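PDB 5NUP: ABC transporter permease from Klebsiella pneumoniae, which probably removes mislocalised phospholipids from the outer leaflet of the outer membrane, helping to maintain its lipid asymmetry. Local coordinates for residues G81-I93 with D101-V113. Numbering follows the deposited sequence.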
# COMPACT_ATOMS: atom_id res chain seq x y z
N GLY F 81 11.36 42.04 -0.36
CA GLY F 81 10.87 41.81 -1.71
C GLY F 81 10.15 40.48 -1.86
O GLY F 81 9.06 40.42 -2.43
N MET F 82 10.75 39.38 -1.35
CA MET F 82 10.04 38.11 -1.43
C MET F 82 9.12 37.85 -0.25
O MET F 82 8.25 36.99 -0.35
CB MET F 82 10.96 36.87 -1.54
CG MET F 82 12.21 36.91 -2.35
SD MET F 82 11.86 37.14 -4.10
CE MET F 82 10.99 35.67 -4.65
N VAL F 83 9.25 38.62 0.85
CA VAL F 83 8.21 38.60 1.87
C VAL F 83 6.88 38.96 1.23
O VAL F 83 5.85 38.32 1.49
CB VAL F 83 8.55 39.57 3.01
CG1 VAL F 83 7.32 39.86 3.84
CG2 VAL F 83 9.66 39.05 3.87
N HIS F 84 6.88 39.94 0.34
CA HIS F 84 5.63 40.27 -0.30
C HIS F 84 5.34 39.37 -1.50
O HIS F 84 4.17 39.15 -1.83
CB HIS F 84 5.61 41.76 -0.66
CG HIS F 84 5.62 42.65 0.55
ND1 HIS F 84 4.47 42.95 1.25
CD2 HIS F 84 6.63 43.29 1.19
CE1 HIS F 84 4.77 43.74 2.27
NE2 HIS F 84 6.08 43.96 2.26
N PHE F 85 6.36 38.74 -2.07
CA PHE F 85 6.09 37.64 -2.99
C PHE F 85 5.38 36.50 -2.27
O PHE F 85 4.40 35.94 -2.78
CB PHE F 85 7.36 37.13 -3.66
CG PHE F 85 7.15 35.87 -4.45
CD1 PHE F 85 7.28 34.62 -3.85
CD2 PHE F 85 6.77 35.92 -5.79
CE1 PHE F 85 7.04 33.48 -4.56
CE2 PHE F 85 6.54 34.76 -6.51
CZ PHE F 85 6.67 33.55 -5.89
N THR F 86 5.90 36.11 -1.10
CA THR F 86 5.29 35.00 -0.37
C THR F 86 3.86 35.33 -0.01
O THR F 86 2.97 34.48 -0.09
CB THR F 86 6.09 34.68 0.90
OG1 THR F 86 7.48 34.47 0.57
CG2 THR F 86 5.54 33.44 1.59
N ARG F 87 3.62 36.59 0.36
CA ARG F 87 2.26 37.01 0.66
C ARG F 87 1.37 36.86 -0.57
O ARG F 87 0.31 36.23 -0.50
CB ARG F 87 2.25 38.46 1.16
CG ARG F 87 2.50 38.60 2.65
CD ARG F 87 2.02 39.92 3.16
NE ARG F 87 0.63 40.10 2.76
CZ ARG F 87 -0.42 39.74 3.49
NH1 ARG F 87 -0.26 39.16 4.67
NH2 ARG F 87 -1.63 39.93 3.00
N PHE F 88 1.82 37.35 -1.72
CA PHE F 88 0.98 37.25 -2.90
C PHE F 88 0.70 35.80 -3.27
O PHE F 88 -0.43 35.44 -3.62
CB PHE F 88 1.59 38.01 -4.08
CG PHE F 88 0.80 37.89 -5.32
CD1 PHE F 88 -0.47 38.43 -5.40
CD2 PHE F 88 1.29 37.19 -6.40
CE1 PHE F 88 -1.23 38.28 -6.55
CE2 PHE F 88 0.55 37.03 -7.55
CZ PHE F 88 -0.72 37.58 -7.62
N PHE F 89 1.71 34.93 -3.14
CA PHE F 89 1.59 33.58 -3.68
C PHE F 89 0.74 32.71 -2.76
O PHE F 89 -0.25 32.11 -3.21
CB PHE F 89 3.00 33.02 -3.88
CG PHE F 89 3.08 31.53 -3.91
CD1 PHE F 89 2.40 30.78 -4.86
CD2 PHE F 89 3.93 30.87 -3.02
CE1 PHE F 89 2.52 29.41 -4.90
CE2 PHE F 89 4.06 29.50 -3.07
CZ PHE F 89 3.36 28.77 -4.00
N LEU F 90 1.04 32.69 -1.47
CA LEU F 90 0.20 31.97 -0.53
C LEU F 90 -1.24 32.47 -0.57
O LEU F 90 -2.17 31.66 -0.66
CB LEU F 90 0.77 32.10 0.88
CG LEU F 90 2.21 31.61 1.05
CD1 LEU F 90 2.56 31.59 2.54
CD2 LEU F 90 2.36 30.21 0.44
N ASN F 91 -1.45 33.79 -0.58
CA ASN F 91 -2.80 34.32 -0.43
C ASN F 91 -3.63 34.18 -1.70
O ASN F 91 -4.85 34.07 -1.62
CB ASN F 91 -2.77 35.79 -0.04
CG ASN F 91 -2.29 36.01 1.38
OD1 ASN F 91 -1.97 37.15 1.77
ND2 ASN F 91 -2.22 34.95 2.15
N THR F 92 -3.00 34.24 -2.88
CA THR F 92 -3.75 34.06 -4.12
C THR F 92 -4.09 32.58 -4.37
O THR F 92 -5.16 32.26 -4.90
CB THR F 92 -3.00 34.65 -5.30
OG1 THR F 92 -2.69 36.01 -5.00
CG2 THR F 92 -3.88 34.62 -6.53
N ILE F 93 -3.15 31.68 -4.09
CA ILE F 93 -3.35 30.29 -4.46
C ILE F 93 -4.10 29.52 -3.37
O ILE F 93 -4.94 28.67 -3.69
CB ILE F 93 -1.99 29.64 -4.77
CG1 ILE F 93 -1.26 30.40 -5.89
CG2 ILE F 93 -2.15 28.18 -5.13
CD1 ILE F 93 -2.08 30.59 -7.15
N ASP F 101 -6.17 35.62 4.48
CA ASP F 101 -4.77 35.99 4.69
C ASP F 101 -4.02 34.75 5.17
O ASP F 101 -3.64 34.61 6.34
CB ASP F 101 -4.65 37.16 5.68
CG ASP F 101 -3.21 37.73 5.77
OD1 ASP F 101 -2.36 37.36 4.94
OD2 ASP F 101 -2.94 38.56 6.67
N VAL F 102 -3.73 33.87 4.22
CA VAL F 102 -3.05 32.62 4.55
C VAL F 102 -1.63 32.91 5.00
O VAL F 102 -1.17 32.39 6.03
CB VAL F 102 -3.09 31.66 3.35
CG1 VAL F 102 -2.28 30.39 3.64
CG2 VAL F 102 -4.53 31.32 2.96
N ALA F 103 -0.89 33.70 4.22
CA ALA F 103 0.47 34.07 4.62
C ALA F 103 0.49 34.67 6.01
O ALA F 103 1.44 34.43 6.78
CB ALA F 103 1.09 35.04 3.60
N GLY F 104 -0.53 35.46 6.36
CA GLY F 104 -0.52 36.13 7.66
C GLY F 104 -0.62 35.20 8.85
O GLY F 104 0.14 35.34 9.82
N MET F 105 -1.50 34.20 8.78
CA MET F 105 -1.57 33.23 9.87
C MET F 105 -0.45 32.20 9.81
O MET F 105 -0.18 31.55 10.83
CB MET F 105 -2.93 32.53 9.92
CG MET F 105 -3.70 32.46 8.63
SD MET F 105 -5.40 31.95 8.96
CE MET F 105 -6.11 32.01 7.32
N ALA F 106 0.19 32.04 8.65
CA ALA F 106 1.23 31.02 8.48
C ALA F 106 2.51 31.38 9.21
O ALA F 106 3.25 30.49 9.64
CB ALA F 106 1.51 30.81 6.99
N ASN F 107 2.80 32.67 9.37
CA ASN F 107 4.07 33.09 9.96
C ASN F 107 4.02 34.56 10.36
O ASN F 107 3.51 35.39 9.60
CB ASN F 107 5.23 32.87 8.99
CG ASN F 107 6.59 33.06 9.65
OD1 ASN F 107 6.74 32.92 10.86
ND2 ASN F 107 7.59 33.39 8.85
N PRO F 108 4.49 34.89 11.56
CA PRO F 108 4.59 36.31 11.95
C PRO F 108 5.33 37.20 10.95
O PRO F 108 5.01 38.39 10.88
CB PRO F 108 5.33 36.24 13.29
CG PRO F 108 5.03 34.86 13.84
CD PRO F 108 4.52 33.99 12.72
N GLN F 109 6.34 36.71 10.22
CA GLN F 109 7.03 37.64 9.32
C GLN F 109 6.30 37.86 7.99
O GLN F 109 6.84 38.58 7.14
CB GLN F 109 8.46 37.19 9.01
CG GLN F 109 9.40 37.10 10.20
CD GLN F 109 9.77 35.65 10.53
OE1 GLN F 109 9.46 34.74 9.77
NE2 GLN F 109 10.45 35.45 11.65
N LEU F 110 5.10 37.33 7.79
CA LEU F 110 4.39 37.57 6.53
C LEU F 110 3.09 38.33 6.75
O LEU F 110 2.24 38.38 5.84
CB LEU F 110 4.11 36.25 5.81
CG LEU F 110 5.35 35.38 5.61
CD1 LEU F 110 4.97 33.91 5.37
CD2 LEU F 110 6.30 35.92 4.54
N GLN F 111 2.91 38.94 7.92
CA GLN F 111 1.72 39.74 8.20
C GLN F 111 1.56 40.83 7.17
O GLN F 111 2.54 41.34 6.63
CB GLN F 111 1.84 40.38 9.58
CG GLN F 111 2.36 39.39 10.55
CD GLN F 111 1.42 39.05 11.66
OE1 GLN F 111 0.67 39.90 12.15
NE2 GLN F 111 1.45 37.80 12.07
N ARG F 112 0.32 41.21 6.92
CA ARG F 112 0.08 42.29 5.99
C ARG F 112 0.68 43.56 6.58
O ARG F 112 0.70 43.74 7.80
CB ARG F 112 -1.41 42.52 5.75
CG ARG F 112 -1.63 43.77 4.93
CD ARG F 112 -2.91 44.47 5.22
NE ARG F 112 -3.92 44.11 4.24
CZ ARG F 112 -5.21 44.16 4.50
NH1 ARG F 112 -5.63 44.56 5.69
NH2 ARG F 112 -6.08 43.80 3.57
N VAL F 113 1.23 44.40 5.71
CA VAL F 113 1.78 45.70 6.09
C VAL F 113 1.41 46.67 4.97
O VAL F 113 0.98 46.26 3.90
CB VAL F 113 3.30 45.54 6.36
CG1 VAL F 113 4.10 45.58 5.08
CG2 VAL F 113 3.78 46.52 7.41
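Asp101, N-cap of the short helix 102-106, meets Arg87 in a salt bridge where that helix packs across helix 78-93, a helix-loop-helix arrangement of the largely helical MlaA fold. The axes lie 8.5 Å apart at closest, their directions 113° from one another. Arg87 NH1 is 2.8 Å from Asp101 OD1, but both hydrogen bonds from this nitrogen to the carboxylate are weak, and the guanidinium and carboxylate planes are turned 65° apart. OD1 also takes a weak capping bond from Gly104 N, so one oxygen serves helix start and arginine alike. Val102 CG1 makes a loose apolar contact with Leu90 CB (4.5 Å). Next, Ala103 is a knob in the hole formed by Thr86, Arg87, Leu90 and Asn91, its CB 3.7 Å from Arg87 CA. Beyond the turn, both Leu110 methyls reach Thr86 CG2, each 3.9 Å from it, and CD2 also meets Val83 CG1. The Leu110 carbonyl receives a nearly straight bond from Arg87 NH1 (2.9 Å, 169°), lying in both the guanidinium and carbonyl planes. A bend at chi3 turns the arginine back toward this loop, while Glu65, at the start of helix 65-74, pairs with its NE and accepts from His84 ND1. Arg112 places CA over one guanidinium face. Finally, Val113 CG1 approaches the edge of the His84 ring, 3.4 Å from CE1.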